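Local coordinates for acyl-CoA dehydrogenase domain protein Tcur3481 (PDB 6WY9), which binds FAD and probably serves, together with a different protein chain, as an acyl-CoA dehydrogenase in an assembly of four chains, at residues L123-A132 against G342-R353. Residues are numbered along the deposited sequence; the frame is centred on the assembly and turned at random.
Sequences LEEFGVGDVA and GTLGGASADLQR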
loop_
_atom_site.group_PDB
_atom_site.type_symbol
_atom_site.label_atom_id
_atom_site.label_comp_id
_atom_site.label_asym_id
_atom_site.label_seq_id
_atom_site.Cartn_x
_atom_site.Cartn_y
_atom_site.Cartn_z
ATOM N N LEU B 123 -19.286 18.520 16.332
ATOM C CA LEU B 123 -18.802 17.289 16.922
ATOM C C LEU B 123 -17.293 17.275 17.036
ATOM O O LEU B 123 -16.752 16.303 17.555
ATOM C CB LEU B 123 -19.273 16.078 16.071
ATOM C CG LEU B 123 -20.797 15.981 15.885
ATOM C CD1 LEU B 123 -21.152 14.800 14.968
ATOM C CD2 LEU B 123 -21.407 15.783 17.290
ATOM N N GLU B 124 -16.593 18.311 16.547
ATOM C CA GLU B 124 -15.138 18.286 16.539
ATOM C C GLU B 124 -14.537 19.461 17.305
ATOM O O GLU B 124 -15.166 20.516 17.457
ATOM C CB GLU B 124 -14.623 18.259 15.095
ATOM C CG GLU B 124 -14.960 16.929 14.399
ATOM C CD GLU B 124 -14.600 16.971 12.901
ATOM O OE1 GLU B 124 -15.246 17.716 12.131
ATOM O OE2 GLU B 124 -13.629 16.278 12.513
ATOM N N GLU B 125 -13.278 19.263 17.733
ATOM C CA GLU B 125 -12.483 20.222 18.489
ATOM C C GLU B 125 -11.045 20.244 17.979
ATOM O O GLU B 125 -10.537 19.247 17.452
ATOM C CB GLU B 125 -12.496 19.919 20.024
ATOM C CG GLU B 125 -13.909 20.181 20.624
ATOM C CD GLU B 125 -14.055 19.738 22.073
ATOM O OE1 GLU B 125 -13.075 19.182 22.629
ATOM O OE2 GLU B 125 -15.155 19.929 22.643
ATOM N N PHE B 126 -10.375 21.387 18.158
ATOM C CA PHE B 126 -8.981 21.478 17.735
ATOM C C PHE B 126 -8.082 20.629 18.630
ATOM O O PHE B 126 -8.334 20.461 19.826
ATOM C CB PHE B 126 -8.511 22.931 17.746
ATOM C CG PHE B 126 -9.133 23.769 16.633
ATOM C CD1 PHE B 126 -8.865 23.476 15.305
ATOM C CD2 PHE B 126 -9.986 24.839 16.922
ATOM C CE1 PHE B 126 -9.434 24.234 14.256
ATOM C CE2 PHE B 126 -10.555 25.592 15.880
ATOM C CZ PHE B 126 -10.275 25.293 14.562
ATOM N N GLY B 127 -7.027 20.073 18.023
ATOM C CA GLY B 127 -5.991 19.388 18.784
ATOM C C GLY B 127 -6.238 17.899 18.779
ATOM O O GLY B 127 -6.516 17.295 17.701
ATOM N N VAL B 128 -6.127 17.282 19.956
ATOM C CA VAL B 128 -6.461 15.865 20.049
ATOM C C VAL B 128 -7.880 15.615 19.542
ATOM O O VAL B 128 -8.125 14.690 18.756
ATOM C CB VAL B 128 -6.270 15.358 21.484
ATOM C CG1 VAL B 128 -6.767 13.906 21.565
ATOM C CG2 VAL B 128 -4.774 15.507 21.905
ATOM N N GLY B 129 -8.844 16.408 20.015
ATOM C CA GLY B 129 -10.193 16.350 19.468
ATOM C C GLY B 129 -10.876 15.003 19.532
ATOM O O GLY B 129 -11.517 14.583 18.559
ATOM N N ASP B 130 -10.765 14.309 20.659
ATOM C CA ASP B 130 -11.495 13.056 20.810
ATOM C C ASP B 130 -13.006 13.286 20.730
ATOM O O ASP B 130 -13.599 13.883 21.646
ATOM C CB ASP B 130 -11.116 12.438 22.134
ATOM C CG ASP B 130 -11.721 11.084 22.352
ATOM O OD1 ASP B 130 -12.618 10.650 21.611
ATOM O OD2 ASP B 130 -11.254 10.449 23.297
ATOM N N VAL B 131 -13.648 12.820 19.654
ATOM C CA VAL B 131 -15.063 13.185 19.430
ATOM C C VAL B 131 -15.967 12.556 20.494
ATOM O O VAL B 131 -17.113 12.995 20.695
ATOM C CB VAL B 131 -15.573 12.778 18.029
ATOM C CG1 VAL B 131 -14.822 13.551 16.895
ATOM C CG2 VAL B 131 -15.427 11.268 17.829
ATOM N N ALA B 132 -15.482 11.515 21.147
ATOM C CA ALA B 132 -16.203 10.785 22.176
ATOM C C ALA B 132 -15.977 11.364 23.567
ATOM O O ALA B 132 -16.651 10.944 24.509
ATOM C CB ALA B 132 -15.778 9.300 22.159
ATOM N N GLY B 342 -11.013 12.928 6.564
ATOM C CA GLY B 342 -10.547 13.394 7.871
ATOM C C GLY B 342 -11.664 13.831 8.824
ATOM O O GLY B 342 -11.388 14.261 9.953
ATOM N N THR B 343 -12.920 13.748 8.387
ATOM C CA THR B 343 -14.025 14.330 9.161
ATOM C C THR B 343 -14.396 13.340 10.255
ATOM O O THR B 343 -14.601 12.154 9.977
ATOM C CB THR B 343 -15.192 14.653 8.240
ATOM O OG1 THR B 343 -14.668 15.543 7.224
ATOM C CG2 THR B 343 -16.365 15.358 9.036
ATOM N N LEU B 344 -14.390 13.829 11.497
ATOM C CA LEU B 344 -14.441 13.058 12.723
ATOM C C LEU B 344 -13.163 12.280 12.954
ATOM O O LEU B 344 -13.155 11.360 13.765
ATOM C CB LEU B 344 -15.634 12.085 12.778
ATOM C CG LEU B 344 -16.974 12.739 12.484
ATOM C CD1 LEU B 344 -18.190 11.762 12.604
ATOM C CD2 LEU B 344 -17.175 14.041 13.322
ATOM N N GLY B 345 -12.072 12.637 12.283
ATOM C CA GLY B 345 -10.861 11.846 12.383
ATOM C C GLY B 345 -10.549 11.103 11.087
ATOM O O GLY B 345 -11.427 10.826 10.260
ATOM N N GLY B 346 -9.253 10.823 10.885
ATOM C CA GLY B 346 -8.779 10.174 9.674
ATOM C C GLY B 346 -8.617 8.670 9.856
ATOM O O GLY B 346 -9.027 8.086 10.870
ATOM N N ALA B 347 -7.995 8.037 8.835
ATOM C CA ALA B 347 -7.901 6.571 8.791
ATOM C C ALA B 347 -7.146 6.008 10.008
ATOM O O ALA B 347 -7.585 5.023 10.626
ATOM C CB ALA B 347 -7.218 6.147 7.477
ATOM N N SER B 348 -5.999 6.613 10.366
ATOM C CA SER B 348 -5.227 6.065 11.503
ATOM C C SER B 348 -6.002 6.158 12.817
ATOM O O SER B 348 -6.032 5.198 13.610
ATOM C CB SER B 348 -3.879 6.789 11.626
ATOM O OG SER B 348 -3.062 6.507 10.511
ATOM N N ALA B 349 -6.676 7.298 13.063
ATOM C CA ALA B 349 -7.488 7.420 14.261
ATOM C C ALA B 349 -8.578 6.363 14.269
ATOM O O ALA B 349 -8.912 5.790 15.321
ATOM C CB ALA B 349 -8.105 8.854 14.352
ATOM N N ASP B 350 -9.222 6.157 13.122
ATOM C CA ASP B 350 -10.325 5.202 13.112
ATOM C C ASP B 350 -9.836 3.782 13.386
ATOM O O ASP B 350 -10.531 3.021 14.058
ATOM C CB ASP B 350 -11.078 5.310 11.802
ATOM C CG ASP B 350 -11.982 6.556 11.808
ATOM O OD1 ASP B 350 -12.520 6.959 12.890
ATOM O OD2 ASP B 350 -12.135 7.132 10.764
ATOM N N LEU B 351 -8.661 3.413 12.880
ATOM C CA LEU B 351 -8.107 2.106 13.235
ATOM C C LEU B 351 -7.822 2.017 14.716
ATOM O O LEU B 351 -8.054 0.976 15.333
ATOM C CB LEU B 351 -6.829 1.805 12.430
ATOM C CG LEU B 351 -6.973 1.593 10.909
ATOM C CD1 LEU B 351 -5.586 1.321 10.222
ATOM C CD2 LEU B 351 -8.020 0.461 10.554
ATOM N N GLN B 352 -7.307 3.094 15.322
ATOM C CA GLN B 352 -7.050 3.022 16.756
ATOM C C GLN B 352 -8.336 2.806 17.558
ATOM O O GLN B 352 -8.392 1.955 18.455
ATOM C CB GLN B 352 -6.340 4.277 17.232
ATOM C CG GLN B 352 -5.986 4.175 18.744
ATOM C CD GLN B 352 -5.090 5.318 19.146
ATOM O OE1 GLN B 352 -3.885 5.342 18.762
ATOM N NE2 GLN B 352 -5.649 6.306 19.911
ATOM N N ARG B 353 -9.379 3.575 17.246
ATOM C CA ARG B 353 -10.655 3.431 17.922
ATOM C C ARG B 353 -11.239 2.037 17.698
ATOM O O ARG B 353 -11.759 1.406 18.633
ATOM C CB ARG B 353 -11.620 4.518 17.429
ATOM C CG ARG B 353 -12.900 4.586 18.269
ATOM C CD ARG B 353 -13.780 5.803 17.884
ATOM N NE ARG B 353 -13.194 7.078 18.329
ATOM C CZ ARG B 353 -13.182 7.497 19.598
ATOM N NH1 ARG B 353 -12.629 8.655 19.913
ATOM N NH2 ARG B 353 -13.700 6.740 20.550
#
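Glu124 and Leu344 bring the two backbones to 6.5 Å between CA atoms, where the loop after strand 118-122 meets a type II beta turn, Gly342 to Gly345, that leads through the N-cap Gly346 into the C-terminal helix 347-362. The contact thus joins the beta domain of the acyl-CoA dehydrogenase fold to its C-terminal helical domain. Extended beyond CG, Glu124 crosses Leu344 at about a right angle: its OE2 accepts the turn's Leu344 N at 2.8 Å, the donor standing well above the carboxylate plane, and its CG lies 3.8 Å from Leu344 CD2. Leu344 CD2 also meets Leu123 CB at 4.0 Å, with Val131 CG1 slightly farther off, while Ala223 and Leu227 of helix 215-248 pack on Leu344. A salt bridge ties Glu124 OE2 to a basic side chain on a chain of the partner protein; an alanine here would probably leave both that charge and the N-H of the buried Leu344 without their mate. At the other end Arg353, its CG anti to the backbone N and its chain then bent at chi3 (-72°), reaches Asp130 in a salt bridge, the carboxylate and guanidinium planes 45° apart. Asp130 OD1 is gripped from opposite faces of the carboxylate plane, by Arg353 NH1 at 2.6 Å and, closing an Asx turn, by Ala132 N at 3.0 Å.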